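PDB 4EZI: uncharacterized protein from Legionella pneumophila subsp. pneumophila str. Philadelphia 1, which is of unknown function but has the alpha/beta-hydrolase fold and may act as a lipase-like hydrolase on ester substrates such as triacylglycerols. Local coordinates for residues A[70-76]-A[157-161]; A[114-119]-A[140-145]; A[128-133]-A[224-229]; A[176-180]-A[301-307]. One frame throughout, in Å; residues are numbered along the deposited sequence.

Contact 1. Residues A[70-76]-A[157-161]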
# COMPACT_ATOMS: atom_id res chain seq x y z
N PRO A 70 -24.40 8.02 9.20
CA PRO A 70 -23.35 8.86 9.74
C PRO A 70 -23.92 10.00 10.61
O PRO A 70 -24.96 10.57 10.26
CB PRO A 70 -22.64 9.38 8.51
CG PRO A 70 -23.60 9.22 7.41
CD PRO A 70 -24.42 8.05 7.73
N VAL A 71 -23.24 10.31 11.70
CA VAL A 71 -23.65 11.40 12.63
C VAL A 71 -23.07 12.74 12.15
O VAL A 71 -23.67 13.81 12.30
CB VAL A 71 -23.24 11.00 14.09
CG1 VAL A 71 -23.48 12.11 15.10
CG2 VAL A 71 -23.99 9.71 14.48
N GLY A 72 -21.90 12.67 11.54
CA GLY A 72 -21.28 13.84 10.94
C GLY A 72 -21.16 13.68 9.44
O GLY A 72 -21.59 12.66 8.84
N GLN A 73 -20.55 14.66 8.80
CA GLN A 73 -20.30 14.56 7.36
C GLN A 73 -19.11 13.63 7.17
O GLN A 73 -18.16 13.69 7.94
CB GLN A 73 -20.05 15.92 6.70
CG GLN A 73 -20.39 15.92 5.19
CD GLN A 73 -20.48 17.32 4.58
OE1 GLN A 73 -19.59 18.15 4.78
NE2 GLN A 73 -21.53 17.58 3.80
N VAL A 74 -19.18 12.77 6.17
CA VAL A 74 -18.28 11.62 6.03
C VAL A 74 -17.08 11.96 5.18
O VAL A 74 -17.19 12.28 4.01
CB VAL A 74 -19.05 10.41 5.44
CG1 VAL A 74 -18.13 9.22 5.28
CG2 VAL A 74 -20.24 10.04 6.31
N GLY A 75 -15.91 11.85 5.78
CA GLY A 75 -14.63 11.96 5.07
C GLY A 75 -14.28 10.64 4.40
O GLY A 75 -14.84 9.59 4.74
N ILE A 76 -13.34 10.69 3.45
CA ILE A 76 -12.86 9.49 2.76
C ILE A 76 -11.45 9.17 3.18
O ILE A 76 -10.61 10.06 3.23
CB ILE A 76 -12.88 9.69 1.22
CG1 ILE A 76 -14.31 9.91 0.74
CG2 ILE A 76 -12.27 8.52 0.48
CD1 ILE A 76 -14.41 10.23 -0.75
N TYR A 157 -24.80 9.37 -1.38
CA TYR A 157 -24.12 9.27 -0.09
C TYR A 157 -23.30 10.52 0.03
O TYR A 157 -22.34 10.66 -0.68
CB TYR A 157 -23.23 8.04 -0.09
CG TYR A 157 -22.64 7.69 1.26
CD1 TYR A 157 -23.41 7.08 2.23
CD2 TYR A 157 -21.32 8.01 1.57
CE1 TYR A 157 -22.89 6.73 3.45
CE2 TYR A 157 -20.80 7.67 2.78
CZ TYR A 157 -21.58 7.04 3.73
OH TYR A 157 -21.02 6.73 4.94
N PRO A 158 -23.70 11.47 0.88
CA PRO A 158 -22.90 12.68 0.83
C PRO A 158 -21.61 12.50 1.60
O PRO A 158 -21.58 11.90 2.62
CB PRO A 158 -23.79 13.72 1.51
CG PRO A 158 -24.63 12.91 2.44
CD PRO A 158 -24.97 11.72 1.58
N ILE A 159 -20.58 13.07 1.06
CA ILE A 159 -19.26 13.03 1.62
C ILE A 159 -18.81 14.46 1.81
O ILE A 159 -19.32 15.38 1.16
CB ILE A 159 -18.32 12.25 0.68
CG1 ILE A 159 -18.48 12.75 -0.75
CG2 ILE A 159 -18.60 10.74 0.72
CD1 ILE A 159 -17.36 12.38 -1.66
N SER A 160 -17.86 14.66 2.71
CA SER A 160 -17.24 15.96 2.90
C SER A 160 -16.05 16.06 1.95
O SER A 160 -15.85 15.20 1.08
CB SER A 160 -16.76 16.09 4.33
OG SER A 160 -15.63 15.26 4.54
N ASP A 161 -15.27 17.12 2.09
CA ASP A 161 -14.03 17.27 1.33
C ASP A 161 -12.80 16.75 2.08
O ASP A 161 -11.67 16.90 1.59
CB ASP A 161 -13.86 18.73 0.84
CG ASP A 161 -14.88 19.11 -0.26
OD1 ASP A 161 -15.15 18.29 -1.18
OD2 ASP A 161 -15.42 20.24 -0.21
O HOH W 1 -15.68 15.06 7.29
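Val74 and Ser160 meet near the start of strand 74-80 of the central alpha/beta-hydrolase sheet, beside the short, weakly bonded strand 159-160. The chain then turns a corner at Asp161 and enters strand 162-168, also part of that sheet. The main bond is between backbones: Ser160 N donates to Val74 O at 2.8 Å. It is nearly straight, 167° at the hydrogen. The same oxygen is approached by Ile159 CA at 3.2 Å, as a CA-H...O contact. Ser160 OG lies between its own backbone N and carbonyl carbon (chi1 71°), which turns it toward the 70-76 segment. The bond from Ser160 OG to Val74 O is weak and not settled, since the one hydroxyl proton has another acceptor within reach; the hydroxyl is also hydrogen-bonded with Lys162 N. A water bridges Ser160 OG, at 2.8 Å, and Gln73 O, to which it donates. The Gln73 side chain runs extended alongside Ser160, with OE1 3.5 Å from Ser160 CB. On the apolar side, both methyls of Val74 rest against Tyr157 OH from one side, the side chains crossing at about a right angle. Tyr157 OH is satisfied by Pro67 O, so it meets Val74 by packing alone. Ile76 and Ile159 both also touch Lys149 of helix 134-154. They join through their ends, CD1 to CD1, at 3.8 Å.

Contact 2. Residues A[114-119]-A[140-145]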
# COMPACT_ATOMS: atom_id res chain seq x y z
N VAL A 114 -11.91 3.28 1.34
CA VAL A 114 -11.71 2.96 -0.07
C VAL A 114 -10.38 2.22 -0.17
O VAL A 114 -9.37 2.73 0.26
CB VAL A 114 -11.68 4.25 -0.90
CG1 VAL A 114 -11.36 3.99 -2.34
CG2 VAL A 114 -13.03 5.00 -0.75
N MSE A 115 -10.41 1.00 -0.72
CA MSE A 115 -9.26 0.10 -0.67
C MSE A 115 -9.04 -0.54 -2.03
O MSE A 115 -9.74 -1.49 -2.40
CB MSE A 115 -9.49 -0.98 0.39
CG MSE A 115 -9.83 -0.42 1.75
SE MSE A 115 -10.02 -1.79 3.10
CE MSE A 115 -8.18 -2.25 3.28
N PRO A 116 -8.05 -0.05 -2.79
CA PRO A 116 -7.77 -0.69 -4.09
C PRO A 116 -7.17 -2.09 -3.90
O PRO A 116 -6.39 -2.30 -2.97
CB PRO A 116 -6.75 0.23 -4.74
CG PRO A 116 -6.07 0.91 -3.57
CD PRO A 116 -7.16 1.11 -2.55
N ASP A 117 -7.44 -2.99 -4.83
CA ASP A 117 -6.75 -4.28 -4.83
C ASP A 117 -5.35 -4.23 -5.41
O ASP A 117 -4.50 -5.04 -5.04
CB ASP A 117 -7.55 -5.34 -5.61
CG ASP A 117 -8.84 -5.75 -4.96
OD1 ASP A 117 -9.04 -5.52 -3.75
OD2 ASP A 117 -9.68 -6.35 -5.67
N TYR A 118 -5.15 -3.31 -6.34
CA TYR A 118 -3.96 -3.14 -7.22
C TYR A 118 -4.09 -4.01 -8.48
O TYR A 118 -4.81 -5.00 -8.54
CB TYR A 118 -2.62 -3.48 -6.57
CG TYR A 118 -2.24 -2.74 -5.33
CD1 TYR A 118 -2.61 -1.44 -5.09
CD2 TYR A 118 -1.40 -3.35 -4.42
CE1 TYR A 118 -2.20 -0.78 -3.94
CE2 TYR A 118 -0.97 -2.69 -3.29
CZ TYR A 118 -1.37 -1.39 -3.03
OH TYR A 118 -0.91 -0.72 -1.90
N LEU A 119 -3.36 -3.61 -9.51
CA LEU A 119 -3.27 -4.38 -10.74
C LEU A 119 -2.69 -5.76 -10.50
O LEU A 119 -1.84 -5.97 -9.62
CB LEU A 119 -2.42 -3.64 -11.76
CG LEU A 119 -2.92 -2.27 -12.20
CD1 LEU A 119 -2.01 -1.73 -13.31
CD2 LEU A 119 -4.37 -2.29 -12.63
N SER A 140 -3.44 3.51 -10.25
CA SER A 140 -4.49 2.58 -9.90
C SER A 140 -5.18 3.01 -8.60
O SER A 140 -6.39 2.82 -8.46
CB SER A 140 -3.98 1.13 -9.80
OG SER A 140 -3.09 0.95 -8.72
N SER A 141 -4.43 3.60 -7.67
CA SER A 141 -5.01 4.03 -6.41
C SER A 141 -5.85 5.31 -6.60
O SER A 141 -6.94 5.44 -6.03
CB SER A 141 -3.90 4.23 -5.39
OG SER A 141 -3.24 3.02 -5.08
N ILE A 142 -5.36 6.24 -7.41
CA ILE A 142 -6.14 7.46 -7.70
C ILE A 142 -7.44 7.13 -8.44
O ILE A 142 -8.51 7.64 -8.11
CB ILE A 142 -5.30 8.48 -8.48
CG1 ILE A 142 -4.19 9.01 -7.58
CG2 ILE A 142 -6.21 9.59 -9.03
CD1 ILE A 142 -3.16 9.88 -8.30
N ASP A 143 -7.33 6.27 -9.44
CA ASP A 143 -8.52 5.91 -10.22
C ASP A 143 -9.56 5.17 -9.37
O ASP A 143 -10.75 5.37 -9.56
CB ASP A 143 -8.12 5.13 -11.46
CG ASP A 143 -7.38 5.99 -12.49
OD1 ASP A 143 -7.53 7.23 -12.45
OD2 ASP A 143 -6.68 5.41 -13.36
N MSE A 144 -9.09 4.35 -8.44
CA MSE A 144 -9.99 3.71 -7.47
C MSE A 144 -10.75 4.77 -6.65
O MSE A 144 -11.94 4.68 -6.45
CB MSE A 144 -9.19 2.80 -6.54
CG MSE A 144 -9.99 2.21 -5.40
SE MSE A 144 -11.17 0.80 -5.95
CE MSE A 144 -12.24 0.79 -4.35
N LEU A 145 -10.03 5.78 -6.18
CA LEU A 145 -10.63 6.84 -5.39
C LEU A 145 -11.71 7.55 -6.20
O LEU A 145 -12.83 7.77 -5.70
CB LEU A 145 -9.55 7.81 -4.91
CG LEU A 145 -10.06 9.07 -4.21
CD1 LEU A 145 -10.84 8.75 -2.93
CD2 LEU A 145 -8.87 10.02 -3.95
O HOH W 2 -1.55 -1.48 -8.99
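Strand 112-116 of the central alpha/beta-hydrolase sheet packs here against helix 134-154, with Val114 and Pro116 facing the helix. The short axes of 114-116 and 140-145 approach to 8.2 Å, and their directions are 141° apart. No direct hydrogen bond joins the segments. Selenomethionine Met144 carries most of the packing. Its CG is anti to the backbone N (chi1 173°), and the bend at chi2 turns the chain so that CG and CE both reach Val114 CG1. Met144 CG touches Val114 CG1 at 3.8 Å and Pro116 CB at 3.9 Å. Its CE also comes near Met115 O. The Val114 and Met144 side chains run side by side but head opposite ways, while Pro116 meets Met144 at a slant. One turn earlier, Ser141 OG lies 3.8 Å from Pro116 CG and near the plane of the Tyr118 ring, at its edge. This hydroxyl is bonded to Leu137 O, so toward the strand it only packs. Ser140 OG is bonded to Thr136 O and also accepts from a water. The water in turn takes the N-H of Leu119 at 2.8 Å, linking the loop after the strand to the helix. Tyr118 OH bonds to His81 O and Ser174 OG, and its side chain touches the probable nucleophile elbow. The arrangement is the strand-against-helix layer of the alpha/beta-hydrolase fold.

Contact 3. Residues A[128-133]-A[224-229]; sequences LHPYVQ and YFFYSL
The Tyr131 ring is sandwiched: Tyr224 CD2 lies over the centre of one face and Val132 CG2 over the centre of the other. His129 NE2 and Phe225 CA lie at its edge, in plane. Tyr131 and Tyr224 form an offset stack, with centroids 4.2 Å apart and planes at 19°. Tyr131 CB also sits over the Tyr224 face as a CH-pi contact. The Tyr131 ring stands anti to its main-chain nitrogen (chi1 -179°), which carries it over the helix side chain. His129 completes the aromatic cluster at an oblique angle, and its CB comes 3.2 Å from Tyr224 OH. The polar bond across the contact is Ser228 OG donating to His129 O at 2.7 Å, tilted 16° from the carbonyl plane. One water donates to Tyr131 O at 2.7 Å and to Phe225 O, and accepts from Gln133 NE2. A second water accepts from His129 N and donates to Tyr224 OH, which is also bonded to Arg84 O. At the far end, Leu128 CD2 packs on Tyr227 CE2 at 3.6 Å. His129 NE2 bonds to Glu170. Tyr131 OH bonds to Thr83 and weakly to a bound PEG, probably from crystallisation. The type II turn of residues 130-133 rests on helix 218-233 and places Tyr131 near, without touching, the probable Ser-His-Asp triad, consistent with the cap region of an alpha/beta hydrolase.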
# COMPACT_ATOMS: atom_id res chain seq x y z
N LEU A 128 -0.05 -10.69 -13.35
CA LEU A 128 0.99 -10.49 -12.33
C LEU A 128 0.88 -9.08 -11.79
O LEU A 128 0.75 -8.12 -12.54
CB LEU A 128 2.37 -10.69 -12.97
CG LEU A 128 3.57 -10.59 -12.03
CD1 LEU A 128 3.51 -11.62 -10.91
CD2 LEU A 128 4.83 -10.76 -12.89
N HIS A 129 0.94 -8.93 -10.47
CA HIS A 129 0.96 -7.60 -9.88
C HIS A 129 2.26 -6.88 -10.23
O HIS A 129 3.32 -7.46 -10.04
CB HIS A 129 0.85 -7.78 -8.36
CG HIS A 129 0.99 -6.52 -7.58
ND1 HIS A 129 0.21 -5.41 -7.80
CD2 HIS A 129 1.88 -6.17 -6.62
CE1 HIS A 129 0.63 -4.43 -7.00
NE2 HIS A 129 1.64 -4.87 -6.26
N PRO A 130 2.18 -5.61 -10.71
CA PRO A 130 3.39 -4.77 -10.88
C PRO A 130 3.82 -4.24 -9.51
O PRO A 130 3.27 -3.28 -8.98
CB PRO A 130 2.92 -3.65 -11.84
CG PRO A 130 1.55 -4.09 -12.32
CD PRO A 130 0.99 -4.91 -11.21
N TYR A 131 4.80 -4.91 -8.92
CA TYR A 131 5.09 -4.83 -7.50
C TYR A 131 6.05 -3.69 -7.19
O TYR A 131 7.15 -3.60 -7.73
CB TYR A 131 5.67 -6.16 -7.06
CG TYR A 131 6.01 -6.26 -5.59
CD1 TYR A 131 5.08 -5.95 -4.59
CD2 TYR A 131 7.25 -6.66 -5.18
CE1 TYR A 131 5.38 -6.07 -3.25
CE2 TYR A 131 7.57 -6.81 -3.85
CZ TYR A 131 6.65 -6.50 -2.89
OH TYR A 131 7.02 -6.64 -1.58
N VAL A 132 5.64 -2.78 -6.32
CA VAL A 132 6.47 -1.60 -5.98
C VAL A 132 6.88 -0.87 -7.26
O VAL A 132 8.01 -0.38 -7.36
CB VAL A 132 7.68 -1.92 -5.03
CG1 VAL A 132 8.05 -0.64 -4.26
CG2 VAL A 132 7.36 -3.05 -4.07
N GLN A 133 5.93 -0.74 -8.19
CA GLN A 133 6.08 0.06 -9.41
C GLN A 133 5.27 1.33 -9.24
O GLN A 133 4.03 1.31 -9.22
CB GLN A 133 5.69 -0.74 -10.64
CG GLN A 133 6.68 -1.91 -10.90
CD GLN A 133 6.37 -2.73 -12.15
OE1 GLN A 133 5.81 -2.22 -13.12
NE2 GLN A 133 6.72 -4.01 -12.13
N TYR A 224 9.71 -11.35 -5.96
CA TYR A 224 8.51 -10.72 -6.53
C TYR A 224 8.88 -9.47 -7.32
O TYR A 224 8.41 -9.23 -8.44
CB TYR A 224 7.56 -10.39 -5.38
CG TYR A 224 6.08 -10.13 -5.63
CD1 TYR A 224 5.47 -10.36 -6.85
CD2 TYR A 224 5.28 -9.72 -4.58
CE1 TYR A 224 4.10 -10.24 -6.99
CE2 TYR A 224 3.89 -9.61 -4.72
CZ TYR A 224 3.31 -9.85 -5.92
OH TYR A 224 1.94 -9.77 -6.05
N PHE A 225 9.74 -8.64 -6.73
CA PHE A 225 10.07 -7.38 -7.33
C PHE A 225 10.76 -7.54 -8.69
O PHE A 225 10.35 -6.96 -9.68
CB PHE A 225 10.95 -6.53 -6.39
CG PHE A 225 11.30 -5.19 -6.98
CD1 PHE A 225 10.35 -4.18 -7.00
CD2 PHE A 225 12.52 -4.95 -7.58
CE1 PHE A 225 10.59 -2.97 -7.59
CE2 PHE A 225 12.76 -3.73 -8.18
CZ PHE A 225 11.80 -2.74 -8.18
N PHE A 226 11.82 -8.33 -8.73
CA PHE A 226 12.56 -8.48 -9.97
C PHE A 226 11.82 -9.32 -11.00
O PHE A 226 11.92 -9.07 -12.20
CB PHE A 226 14.00 -8.94 -9.73
CG PHE A 226 14.85 -7.87 -9.09
CD1 PHE A 226 15.22 -6.76 -9.82
CD2 PHE A 226 15.23 -7.97 -7.79
CE1 PHE A 226 15.99 -5.74 -9.24
CE2 PHE A 226 16.00 -6.96 -7.20
CZ PHE A 226 16.36 -5.85 -7.92
N TYR A 227 11.05 -10.32 -10.55
CA TYR A 227 10.23 -11.08 -11.49
C TYR A 227 9.21 -10.17 -12.18
O TYR A 227 9.04 -10.18 -13.41
CB TYR A 227 9.57 -12.27 -10.80
CG TYR A 227 8.64 -13.04 -11.68
CD1 TYR A 227 9.05 -13.58 -12.88
CD2 TYR A 227 7.31 -13.20 -11.35
CE1 TYR A 227 8.18 -14.26 -13.72
CE2 TYR A 227 6.43 -13.88 -12.17
CZ TYR A 227 6.87 -14.40 -13.38
OH TYR A 227 6.00 -15.08 -14.21
N SER A 228 8.53 -9.35 -11.37
CA SER A 228 7.51 -8.45 -11.89
C SER A 228 8.12 -7.35 -12.75
O SER A 228 7.58 -7.00 -13.81
CB SER A 228 6.73 -7.87 -10.70
OG SER A 228 5.73 -6.97 -11.16
N LEU A 229 9.25 -6.78 -12.32
CA LEU A 229 9.85 -5.71 -13.10
C LEU A 229 10.35 -6.22 -14.45
O LEU A 229 10.15 -5.56 -15.48
CB LEU A 229 10.96 -5.00 -12.32
CG LEU A 229 11.33 -3.62 -12.86
CD1 LEU A 229 10.17 -2.61 -12.69
CD2 LEU A 229 12.56 -3.10 -12.14
O HOH W 3 0.69 -11.17 -8.76
O HOH W 4 8.18 -5.01 -9.80

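Contact 4. Residues A[176-180]-A[301-307]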
# COMPACT_ATOMS: atom_id res chain seq x y z
N ILE A 176 2.60 7.23 -0.71
CA ILE A 176 3.49 8.34 -1.05
C ILE A 176 3.40 8.69 -2.54
O ILE A 176 3.29 9.86 -2.90
CB ILE A 176 4.93 8.03 -0.64
CG1 ILE A 176 5.10 8.13 0.88
CG2 ILE A 176 5.95 8.92 -1.38
CD1 ILE A 176 5.15 9.64 1.38
N VAL A 177 3.42 7.68 -3.41
CA VAL A 177 3.37 7.96 -4.85
C VAL A 177 1.99 8.46 -5.30
O VAL A 177 1.88 9.33 -6.18
CB VAL A 177 3.93 6.80 -5.72
CG1 VAL A 177 5.39 6.55 -5.35
CG2 VAL A 177 3.07 5.53 -5.62
N MSE A 178 0.93 7.97 -4.65
CA MSE A 178 -0.42 8.49 -4.87
C MSE A 178 -0.47 9.97 -4.47
O MSE A 178 -1.03 10.79 -5.21
CB MSE A 178 -1.39 7.68 -4.01
CG MSE A 178 -2.82 8.17 -4.09
SE MSE A 178 -3.93 7.16 -2.89
CE MSE A 178 -5.60 7.87 -3.54
N PHE A 179 0.04 10.29 -3.30
CA PHE A 179 0.09 11.68 -2.81
C PHE A 179 0.82 12.61 -3.79
O PHE A 179 0.32 13.67 -4.17
CB PHE A 179 0.78 11.63 -1.47
CG PHE A 179 0.87 12.95 -0.70
CD1 PHE A 179 -0.04 14.00 -0.83
CD2 PHE A 179 1.88 13.07 0.23
CE1 PHE A 179 0.07 15.13 -0.03
CE2 PHE A 179 1.97 14.19 1.05
CZ PHE A 179 1.07 15.22 0.89
N GLU A 180 2.00 12.16 -4.26
CA GLU A 180 2.78 12.92 -5.21
C GLU A 180 1.99 13.19 -6.48
O GLU A 180 1.98 14.32 -7.00
CB GLU A 180 4.10 12.18 -5.50
CG GLU A 180 5.00 12.89 -6.45
CD GLU A 180 6.26 12.14 -6.73
OE1 GLU A 180 6.20 10.89 -6.77
OE2 GLU A 180 7.31 12.78 -6.94
N HIS A 301 10.86 8.52 -4.24
CA HIS A 301 9.74 9.46 -4.20
C HIS A 301 9.63 10.11 -2.83
O HIS A 301 8.63 10.02 -2.15
CB HIS A 301 8.44 8.75 -4.59
CG HIS A 301 8.47 8.23 -5.99
ND1 HIS A 301 8.06 8.98 -7.07
CD2 HIS A 301 8.87 7.03 -6.49
CE1 HIS A 301 8.23 8.27 -8.18
NE2 HIS A 301 8.73 7.10 -7.85
N TYR A 302 10.70 10.78 -2.44
CA TYR A 302 10.72 11.45 -1.15
C TYR A 302 11.25 12.87 -1.28
O TYR A 302 11.68 13.44 -0.29
CB TYR A 302 11.51 10.63 -0.13
CG TYR A 302 12.89 10.23 -0.61
CD1 TYR A 302 13.94 11.10 -0.48
CD2 TYR A 302 13.12 8.99 -1.22
CE1 TYR A 302 15.22 10.78 -0.94
CE2 TYR A 302 14.40 8.66 -1.68
CZ TYR A 302 15.44 9.56 -1.54
OH TYR A 302 16.71 9.25 -2.00
N ASP A 303 11.15 13.43 -2.48
CA ASP A 303 11.66 14.77 -2.75
C ASP A 303 10.68 15.60 -3.56
O ASP A 303 11.00 16.13 -4.63
CB ASP A 303 13.00 14.66 -3.50
CG ASP A 303 13.75 15.99 -3.56
OD1 ASP A 303 13.59 16.84 -2.65
OD2 ASP A 303 14.53 16.17 -4.53
N PHE A 304 9.47 15.71 -3.03
CA PHE A 304 8.44 16.58 -3.59
C PHE A 304 7.81 17.34 -2.44
O PHE A 304 7.90 16.95 -1.28
CB PHE A 304 7.39 15.79 -4.37
CG PHE A 304 6.59 14.81 -3.54
CD1 PHE A 304 7.04 13.51 -3.35
CD2 PHE A 304 5.38 15.19 -2.95
CE1 PHE A 304 6.30 12.61 -2.60
CE2 PHE A 304 4.64 14.28 -2.20
CZ PHE A 304 5.10 12.99 -2.04
N LYS A 305 7.19 18.48 -2.77
CA LYS A 305 6.53 19.30 -1.78
C LYS A 305 5.21 18.67 -1.35
O LYS A 305 4.31 18.51 -2.19
CB LYS A 305 6.28 20.70 -2.34
CG LYS A 305 5.63 21.65 -1.32
CD LYS A 305 5.40 23.04 -1.92
CE LYS A 305 4.78 23.97 -0.89
NZ LYS A 305 4.22 25.21 -1.52
N PRO A 306 5.08 18.34 -0.06
CA PRO A 306 3.79 17.80 0.39
C PRO A 306 2.74 18.90 0.40
O PRO A 306 3.05 20.06 0.74
CB PRO A 306 4.07 17.34 1.81
CG PRO A 306 5.52 17.29 1.96
CD PRO A 306 6.10 18.27 1.01
N THR A 307 1.53 18.55 0.01
CA THR A 307 0.41 19.49 -0.04
C THR A 307 -0.63 19.18 1.06
O THR A 307 -1.78 19.63 0.99
CB THR A 307 -0.25 19.43 -1.43
OG1 THR A 307 -0.62 18.06 -1.69
CG2 THR A 307 0.70 19.97 -2.52
O HOH W 5 10.17 12.75 -5.29
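Glu180 and His301 supply the polar link between helix 170-185 and the loop before strand 310-314. His301 ND1 donates to Glu180 OE1 at 2.7 Å, with an angle of 144° at the hydrogen. The carboxylate uses its syn lone pair and stands almost at right angles to the imidazole plane. Glu180 CG is anti to the backbone N (chi1 -179°) and the rest of the chain is extended, which carries the carboxylate out from the helix to His301 ND1. A water donates weakly to Glu180 OE2 and accepts from Asp303 N. CH-pi contacts come next. Val177 CG1 lies over one face of His301, toward the rim. Glu180 CB sits over the centre of the Phe304 ring, 3.7 Å from its centroid, and its carboxylate stacks at 26° to that ring. The aromatic pair is offset edge-to-face: the edge of Phe304 points to the face of Phe179, with centroids 5.7 Å apart. Apolar packing continues from Phe179 CZ to Pro306 CB at 3.8 Å, and from Ile176 CG2 to Phe304 CE1. His301 NE2 has a weak bond to Asn298 O. The nearby carboxylate would probably favour a protonated His301, which would strengthen the link through charge.

How the contacts relate
Contacts 1 and 2 share the central sheet, since strands 74-80 and 112-116 are neighbours in it. They touch where Ile76 CG2 packs on Leu145 CD1 at 3.7 Å, although their centres are 20 Å apart. Contact 2 meets contact 3 through Leu119 O and His129 ND1, 2.8 Å apart, a probable hydrogen bond. It meets contact 4 through Met178, whose CG packs on Ile142 CG1 at 3.8 Å. Contacts 3 and 4 stay about 6 Å apart at their nearest atoms. Tyr131 of contact 3 is about 3 Å from a bound PEG and near, without touching, the probable triad of Ser169, His351 and Asp318. Contact 1 lies across the chain's centre, about 36 Å from contact 3 between centres.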